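Local coordinates for protein tubulin binding cofactor C (PDB 5AJ8) that probably acts as a chaperone in tubulin folding, this chain being the C-terminal domain of the cofactor, with a beta-helix fold, at residues 11-16 with 21-26. The protein carries 1 engineered substitution. Residues are numbered along the deposited sequence; the frame is centred on the assembly and turned at random.
Sequences NVYGPS and LFISHS
Y13 and I23 meet in a side-chain contact between the two outermost strands at the N-terminal end of a beta-helix, the Y13 ring reaching from one parallel sheet to the branches of I23 on the other. No direct hydrogen bond joins the segments, which run antiparallel. I23 CD1 lies over one face of the Y13 ring, 4.1 Å from its centroid and 19° off the normal, a CH-pi contact. Its other branch, CG2, placed anti to the backbone N, reaches the phenol end, with CG2 3.7 Å from Y13 CE1. V29 and I31 of the next strand, 28-35, extend the same apolar cluster around I23.

Water bridges the polar groups beside it. One molecule, in the plane of the Y13 ring at its edge, binds Y13 OH at 2.8 Å, accepts from N11 ND2 at 2.9 Å, donates to S24 O and bonds S26 OG, which also pairs with G28 O. Four bonds thus grip this water, while a second accepts from S24 N at 3.1 Å. At the far end, S16 OG touches L21 CD2 at 3.8 Å. Apolar side chains packed between the parallel sheets formed by successive coils are characteristic of the parallel beta-helix of TBCC domains.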
ATOM      1  N   ASN A  11      11.085   6.705   6.825  1.00 30.75           N
ATOM      2  CA  ASN A  11      11.349   5.416   7.477  1.00 27.33           C
ATOM      3  C   ASN A  11      11.641   4.312   6.474  1.00 23.91           C
ATOM      4  O   ASN A  11      10.910   4.150   5.502  1.00 21.34           O
ATOM      5  CB  ASN A  11      10.159   5.009   8.347  1.00 29.09           C
ATOM      6  CG  ASN A  11      10.028   5.866   9.597  1.00 32.99           C
ATOM      7  OD1 ASN A  11      11.019   6.217  10.253  1.00 32.89           O
ATOM      8  ND2 ASN A  11       8.794   6.187   9.945  1.00 33.88           N
ATOM      9  N   VAL A  12      12.712   3.565   6.713  1.00 21.92           N
ATOM     10  CA  VAL A  12      13.116   2.458   5.849  1.00 20.27           C
ATOM     11  C   VAL A  12      12.797   1.129   6.551  1.00 20.08           C
ATOM     12  O   VAL A  12      13.116   0.970   7.739  1.00 20.06           O
ATOM     13  CB  VAL A  12      14.618   2.504   5.542  1.00 21.99           C
ATOM     14  CG1 VAL A  12      15.032   1.321   4.671  1.00 22.17           C
ATOM     15  CG2 VAL A  12      14.996   3.820   4.875  1.00 22.20           C
ATOM     16  N   TYR A  13      12.191   0.196   5.824  1.00 17.38           N
ATOM     17  CA  TYR A  13      11.808  -1.114   6.354  1.00 18.17           C
ATOM     18  C   TYR A  13      12.320  -2.228   5.449  1.00 18.32           C
ATOM     19  O   TYR A  13      12.619  -2.004   4.288  1.00 17.20           O
ATOM     20  CB  TYR A  13      10.297  -1.273   6.433  1.00 17.41           C
ATOM     21  CG  TYR A  13       9.626  -0.297   7.368  1.00 17.94           C
ATOM     22  CD1 TYR A  13       9.252   0.963   6.907  1.00 17.47           C
ATOM     23  CD2 TYR A  13       9.389  -0.618   8.693  1.00 18.05           C
ATOM     24  CE1 TYR A  13       8.643   1.878   7.744  1.00 17.72           C
ATOM     25  CE2 TYR A  13       8.775   0.294   9.549  1.00 19.20           C
ATOM     26  CZ  TYR A  13       8.415   1.546   9.073  1.00 18.39           C
ATOM     27  OH  TYR A  13       7.800   2.460   9.884  1.00 18.06           O
ATOM     28  N   GLY A  14      12.387  -3.425   6.010  1.00 19.07           N
ATOM     29  CA  GLY A  14      12.973  -4.592   5.360  1.00 20.15           C
ATOM     30  C   GLY A  14      14.493  -4.519   5.281  1.00 22.28           C
ATOM     31  O   GLY A  14      15.107  -3.559   5.776  1.00 22.03           O
ATOM     32  N   PRO A  15      15.119  -5.532   4.660  1.00 22.72           N
ATOM     33  CA  PRO A  15      14.497  -6.723   4.103  1.00 22.59           C
ATOM     34  C   PRO A  15      13.994  -7.662   5.177  1.00 23.11           C
ATOM     35  O   PRO A  15      14.502  -7.670   6.288  1.00 23.29           O
ATOM     36  CB  PRO A  15      15.634  -7.381   3.302  1.00 24.23           C
ATOM     37  CG  PRO A  15      16.876  -6.839   3.883  1.00 25.50           C
ATOM     38  CD  PRO A  15      16.534  -5.431   4.279  1.00 24.81           C
ATOM     39  N   SER A  16      12.985  -8.433   4.814  1.00 24.53           N
ATOM     40  CA  SER A  16      12.296  -9.322   5.711  1.00 28.29           C
ATOM     41  C   SER A  16      11.515 -10.348   4.891  1.00 27.79           C
ATOM     42  O   SER A  16      10.946 -10.006   3.863  1.00 30.91           O
ATOM     43  CB  SER A  16      11.339  -8.504   6.572  1.00 32.30           C
ATOM     44  OG  SER A  16      10.649  -9.329   7.479  1.00 37.21           O
ATOM     45  N   LEU A  21       4.321  -7.510   8.387  1.00 18.99           N
ATOM     46  CA  LEU A  21       4.897  -6.216   8.829  1.00 18.61           C
ATOM     47  C   LEU A  21       3.805  -5.183   9.139  1.00 16.55           C
ATOM     48  O   LEU A  21       2.775  -5.140   8.455  1.00 15.70           O
ATOM     49  CB  LEU A  21       5.837  -5.649   7.772  1.00 19.03           C
ATOM     50  CG  LEU A  21       6.988  -6.546   7.322  1.00 21.80           C
ATOM     51  CD1 LEU A  21       7.835  -5.757   6.335  1.00 23.71           C
ATOM     52  CD2 LEU A  21       7.824  -7.015   8.505  1.00 24.53           C
ATOM     53  N   PHE A  22       4.043  -4.372  10.166  1.00 15.29           N
ATOM     54  CA  PHE A  22       3.110  -3.341  10.603  1.00 15.16           C
ATOM     55  C   PHE A  22       3.819  -1.984  10.545  1.00 14.96           C
ATOM     56  O   PHE A  22       4.676  -1.687  11.354  1.00 16.25           O
ATOM     57  CB  PHE A  22       2.574  -3.667  11.996  1.00 15.81           C
ATOM     58  CG  PHE A  22       1.819  -4.978  12.047  1.00 16.01           C
ATOM     59  CD1 PHE A  22       0.566  -5.084  11.482  1.00 15.24           C
ATOM     60  CD2 PHE A  22       2.379  -6.109  12.619  1.00 17.60           C
ATOM     61  CE1 PHE A  22      -0.131  -6.276  11.504  1.00 15.76           C
ATOM     62  CE2 PHE A  22       1.690  -7.334  12.635  1.00 17.55           C
ATOM     63  CZ  PHE A  22       0.430  -7.411  12.081  1.00 16.53           C
ATOM     64  N   ILE A  23       3.487  -1.191   9.535  1.00 14.07           N
ATOM     65  CA  ILE A  23       4.175   0.069   9.253  1.00 15.01           C
ATOM     66  C   ILE A  23       3.326   1.201   9.814  1.00 14.61           C
ATOM     67  O   ILE A  23       2.205   1.423   9.352  1.00 13.89           O
ATOM     68  CB  ILE A  23       4.399   0.210   7.739  1.00 15.35           C
ATOM     69  CG1 ILE A  23       5.325  -0.981   7.333  1.00 16.38           C
ATOM     70  CG2 ILE A  23       4.958   1.592   7.362  1.00 14.88           C
ATOM     71  CD1 ILE A  23       5.969  -0.912   5.973  1.00 17.54           C
ATOM     72  N   SER A  24       3.829   1.901  10.814  1.00 15.64           N
ATOM     73  CA  SER A  24       3.019   2.971  11.437  1.00 18.19           C
ATOM     74  C   SER A  24       2.967   4.220  10.538  1.00 16.83           C
ATOM     75  O   SER A  24       3.644   4.291   9.509  1.00 14.92           O
ATOM     76  CB  SER A  24       3.509   3.307  12.861  1.00 20.61           C
ATOM     77  OG  SER A  24       2.521   4.026  13.587  1.00 24.06           O
ATOM     78  N   HIS A  25       2.108   5.162  10.908  1.00 18.52           N
ATOM     79  CA  HIS A  25       1.935   6.424  10.152  1.00 19.73           C
ATOM     80  C   HIS A  25       3.204   7.260  10.222  1.00 18.23           C
ATOM     81  O   HIS A  25       3.879   7.270  11.238  1.00 18.15           O
ATOM     82  CB  HIS A  25       0.708   7.233  10.613  1.00 22.96           C
ATOM     83  CG  HIS A  25       0.526   7.292  12.098  1.00 30.99           C
ATOM     84  ND1 HIS A  25       1.217   8.165  12.915  1.00 35.57           N
ATOM     85  CD2 HIS A  25      -0.262   6.550  12.921  1.00 36.12           C
ATOM     86  CE1 HIS A  25       0.849   7.969  14.171  1.00 38.92           C
ATOM     87  NE2 HIS A  25      -0.039   6.990  14.201  1.00 37.02           N
ATOM     88  N   SER A  26       3.535   7.936   9.127  1.00 16.91           N
ATOM     89  CA  SER A  26       4.702   8.806   9.057  1.00 16.80           C
ATOM     90  C   SER A  26       4.560   9.651   7.810  1.00 17.02           C
ATOM     91  O   SER A  26       3.552   9.535   7.123  1.00 14.67           O
ATOM     92  CB  SER A  26       5.994   7.964   8.987  1.00 17.17           C
ATOM     93  OG  SER A  26       6.167   7.375   7.704  1.00 16.37           O
TER
HETATM   94  O   HOH W   1       6.426   4.745   8.973  1.00 18.51           O
HETATM   95  O   HOH W   2       6.696   1.325  11.766  1.00 15.17           O